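Local coordinates for PatF (Prochloron didemni, PDB 4BG2), which takes part in patellamide biosynthesis and probably acts in the prenylation of cyanobactins, although its own activity is not established, at residues A[65-70]-A[133-138]. Sequence-based numbering, arbitrary orientation. Where two conformers were deposited one is given.
Sequences RYEVCN and SVMLYI
E67 meets M135 and Y137 inside the closed antiparallel barrel of PatF, in a side-chain contact between next-but-one strands. Strand 116-124 lies between the two in the sheet, and no hydrogen bond joins the segments 65-70 and 133-138 directly; their axes run 38° apart and come within 8.0 Å. Such a contact illustrates how an inward side chain can reach over its neighbouring strand. E67 has CG anti to its carbonyl carbon (chi1 -63°), and a further bend at chi2 lays the carboxylate against both side chains. Its CD lies 3.5 Å from Y137 CE2 at the ring's edge, the carboxylate standing almost perpendicular to the ring plane (83°). CB and CG of the selenomethionine M135 lie next to OE2. These carboxylate details hold for one of two modelled conformers of E67. The bent chain of M135 carries CE forward along the strand to Y137, where it lies over one face of the ring, 3.6 Å above the plane and offset toward the rim. Strand 116-124 supplies the polar partners: T120 OG1 is hydrogen-bonded to E67 OE1 and accepts the N-H of Y137, and H124 NE2 is hydrogen-bonded to E67 OE2. Neighbouring Y66 and V68 turn outward onto helix 34-42. Polar groups within an antiparallel barrel wrapped by helices are consistent with the ABBA barrel of the prenyltransferases.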
ATOM      1  N   ARG A  65       7.583   7.509   0.033  1.00 26.40           N
ATOM      2  CA  ARG A  65       6.503   6.581   0.324  1.00 25.71           C
ATOM      3  C   ARG A  65       6.973   5.136   0.166  1.00 26.01           C
ATOM      4  O   ARG A  65       7.394   4.725  -0.940  1.00 23.66           O
ATOM      5  CB  ARG A  65       5.318   6.821  -0.606  1.00 25.69           C
ATOM      6  CG  ARG A  65       4.735   8.212  -0.535  1.00 27.27           C
ATOM      7  CD  ARG A  65       3.939   8.550  -1.784  1.00 29.36           C
ATOM      8  NE  ARG A  65       2.930   7.527  -2.036  1.00 29.23           N
ATOM      9  CZ  ARG A  65       1.724   7.510  -1.496  1.00 30.41           C
ATOM     10  NH1 ARG A  65       1.316   8.480  -0.682  1.00 31.21           N
ATOM     11  NH2 ARG A  65       0.914   6.505  -1.770  1.00 33.74           N
ATOM     12  N   TYR A  66       6.909   4.376   1.261  1.00 24.32           N
ATOM     13  CA  TYR A  66       7.335   2.989   1.292  1.00 24.63           C
ATOM     14  C   TYR A  66       6.413   2.121   2.118  1.00 24.40           C
ATOM     15  O   TYR A  66       5.957   2.525   3.206  1.00 26.14           O
ATOM     16  CB  TYR A  66       8.695   2.885   1.957  1.00 26.31           C
ATOM     17  CG  TYR A  66       9.724   3.812   1.389  1.00 28.11           C
ATOM     18  CD1 TYR A  66      10.425   3.466   0.243  1.00 27.33           C
ATOM     19  CD2 TYR A  66      10.031   5.022   2.013  1.00 28.54           C
ATOM     20  CE1 TYR A  66      11.377   4.306  -0.289  1.00 28.41           C
ATOM     21  CE2 TYR A  66      11.006   5.862   1.496  1.00 30.68           C
ATOM     22  CZ  TYR A  66      11.668   5.493   0.335  1.00 31.34           C
ATOM     23  OH  TYR A  66      12.637   6.304  -0.227  1.00 37.84           O
ATOM     24  N   GLU A  67       6.175   0.912   1.626  1.00 24.60           N
ATOM     25  CA  GLU A  67       5.589  -0.166   2.417  0.50 23.81           C
ATOM     26  C   GLU A  67       6.582  -1.327   2.384  1.00 25.80           C
ATOM     27  O   GLU A  67       7.001  -1.753   1.316  1.00 24.92           O
ATOM     28  CB  GLU A  67       4.257  -0.679   1.837  0.50 23.33           C
ATOM     29  CG  GLU A  67       3.100   0.263   1.773  0.50 23.01           C
ATOM     30  CD  GLU A  67       2.836   0.963   3.081  0.50 21.71           C
ATOM     31  OE1 GLU A  67       2.878   0.342   4.266  0.50 19.86           O
ATOM     32  OE2 GLU A  67       2.581   2.138   2.831  0.50 18.27           O
ATOM     33  N   VAL A  68       6.928  -1.845   3.566  1.00 26.80           N
ATOM     34  CA  VAL A  68       7.822  -2.963   3.703  1.00 24.94           C
ATOM     35  C   VAL A  68       7.160  -4.093   4.478  1.00 26.34           C
ATOM     36  O   VAL A  68       6.493  -3.878   5.519  1.00 25.24           O
ATOM     37  CB  VAL A  68       9.095  -2.519   4.425  1.00 25.50           C
ATOM     38  CG1 VAL A  68      10.064  -3.696   4.576  1.00 26.35           C
ATOM     39  CG2 VAL A  68       9.763  -1.389   3.655  1.00 25.61           C
ATOM     40  N   CYS A  69       7.336  -5.312   3.998  1.00 28.64           N
ATOM     41  CA  CYS A  69       6.927  -6.461   4.799  1.00 31.17           C
ATOM     42  C   CYS A  69       7.699  -7.711   4.445  1.00 32.34           C
ATOM     43  O   CYS A  69       8.276  -7.826   3.361  1.00 30.43           O
ATOM     44  CB  CYS A  69       5.427  -6.732   4.649  1.00 32.31           C
ATOM     45  SG  CYS A  69       4.919  -7.292   2.995  1.00 34.92           S
ATOM     46  N   ASN A  70       7.659  -8.659   5.376  1.00 32.71           N
ATOM     47  CA  ASN A  70       8.206  -9.967   5.152  1.00 35.24           C
ATOM     48  C   ASN A  70       7.388 -10.654   4.067  1.00 34.92           C
ATOM     49  O   ASN A  70       6.166 -10.580   4.055  1.00 34.31           O
ATOM     50  CB  ASN A  70       8.206 -10.770   6.458  1.00 37.67           C
ATOM     51  CG  ASN A  70       8.764 -12.150   6.274  1.00 41.24           C
ATOM     52  OD1 ASN A  70       8.134 -13.003   5.650  1.00 44.44           O
ATOM     53  ND2 ASN A  70       9.966 -12.379   6.788  1.00 45.59           N
ATOM     54  N   SER A 133       2.421  10.549   7.197  1.00 23.44           N
ATOM     55  CA  SER A 133       1.665   9.513   7.848  1.00 22.89           C
ATOM     56  C   SER A 133       2.472   8.258   8.039  1.00 21.83           C
ATOM     57  O   SER A 133       3.493   8.037   7.365  1.00 21.55           O
ATOM     58  CB  SER A 133       0.401   9.187   7.007  1.00 24.14           C
ATOM     59  OG  SER A 133       0.792   8.644   5.747  1.00 23.08           O
ATOM     60  N   VAL A 134       1.989   7.418   8.951  1.00 21.80           N
ATOM     61  CA  VAL A 134       2.381   6.014   9.008  1.00 21.76           C
ATOM     62  C   VAL A 134       1.273   5.245   8.266  1.00 21.97           C
ATOM     63  O   VAL A 134       0.078   5.568   8.387  1.00 21.64           O
ATOM     64  CB  VAL A 134       2.530   5.513  10.459  1.00 24.22           C
ATOM     65  CG1 VAL A 134       2.676   4.003  10.509  1.00 24.39           C
ATOM     66  CG2 VAL A 134       3.749   6.132  11.088  1.00 26.32           C
HETATM   67  N   MSE A 135       1.686   4.275   7.457  1.00 22.39           N
HETATM   68  CA  MSE A 135       0.764   3.477   6.663  1.00 23.36           C
HETATM   69  C   MSE A 135       0.982   2.050   7.041  1.00 21.71           C
HETATM   70  O   MSE A 135       2.110   1.551   7.069  1.00 21.96           O
HETATM   71  CB  MSE A 135       1.060   3.694   5.170  1.00 26.20           C
HETATM   72  CG  MSE A 135       0.092   2.929   4.260  1.00 27.57           C
HETATM   73 SE   MSE A 135      -1.611   3.903   4.112  1.00 34.78          SE
HETATM   74  CE  MSE A 135      -2.786   2.491   4.763  1.00 30.68           C
ATOM     75  N   LEU A 136      -0.099   1.377   7.380  1.00 22.37           N
ATOM     76  CA  LEU A 136      -0.035  -0.010   7.808  1.00 23.22           C
ATOM     77  C   LEU A 136      -1.087  -0.801   7.052  1.00 22.72           C
ATOM     78  O   LEU A 136      -2.268  -0.484   7.113  1.00 23.21           O
ATOM     79  CB  LEU A 136      -0.305  -0.114   9.303  1.00 24.54           C
ATOM     80  CG  LEU A 136       0.586   0.752  10.213  1.00 26.23           C
ATOM     81  CD1 LEU A 136       0.028   0.845  11.620  1.00 27.65           C
ATOM     82  CD2 LEU A 136       2.006   0.233  10.292  1.00 26.47           C
ATOM     83  N   TYR A 137      -0.661  -1.864   6.371  1.00 22.30           N
ATOM     84  CA  TYR A 137      -1.589  -2.704   5.665  1.00 22.91           C
ATOM     85  C   TYR A 137      -1.634  -4.061   6.342  1.00 22.77           C
ATOM     86  O   TYR A 137      -0.595  -4.606   6.685  1.00 22.31           O
ATOM     87  CB  TYR A 137      -1.147  -2.873   4.201  1.00 23.61           C
ATOM     88  CG  TYR A 137      -1.352  -1.645   3.354  1.00 25.29           C
ATOM     89  CD1 TYR A 137      -2.633  -1.265   2.970  1.00 25.76           C
ATOM     90  CD2 TYR A 137      -0.272  -0.880   2.903  1.00 25.62           C
ATOM     91  CE1 TYR A 137      -2.845  -0.156   2.168  1.00 27.01           C
ATOM     92  CE2 TYR A 137      -0.484   0.241   2.104  1.00 26.68           C
ATOM     93  CZ  TYR A 137      -1.778   0.587   1.745  1.00 26.96           C
ATOM     94  OH  TYR A 137      -2.021   1.679   0.960  1.00 29.97           O
ATOM     95  N   ILE A 138      -2.838  -4.607   6.477  1.00 21.70           N
ATOM     96  CA  ILE A 138      -3.026  -5.975   6.890  1.00 23.36           C
ATOM     97  C   ILE A 138      -3.301  -6.798   5.628  1.00 24.26           C
ATOM     98  O   ILE A 138      -4.251  -6.524   4.898  1.00 24.36           O
ATOM     99  CB  ILE A 138      -4.248  -6.114   7.828  1.00 24.63           C
ATOM    100  CG1 ILE A 138      -4.195  -5.104   8.966  1.00 25.54           C
ATOM    101  CG2 ILE A 138      -4.407  -7.545   8.341  1.00 25.42           C
ATOM    102  CD1 ILE A 138      -3.099  -5.324   9.949  1.00 26.17           C
TER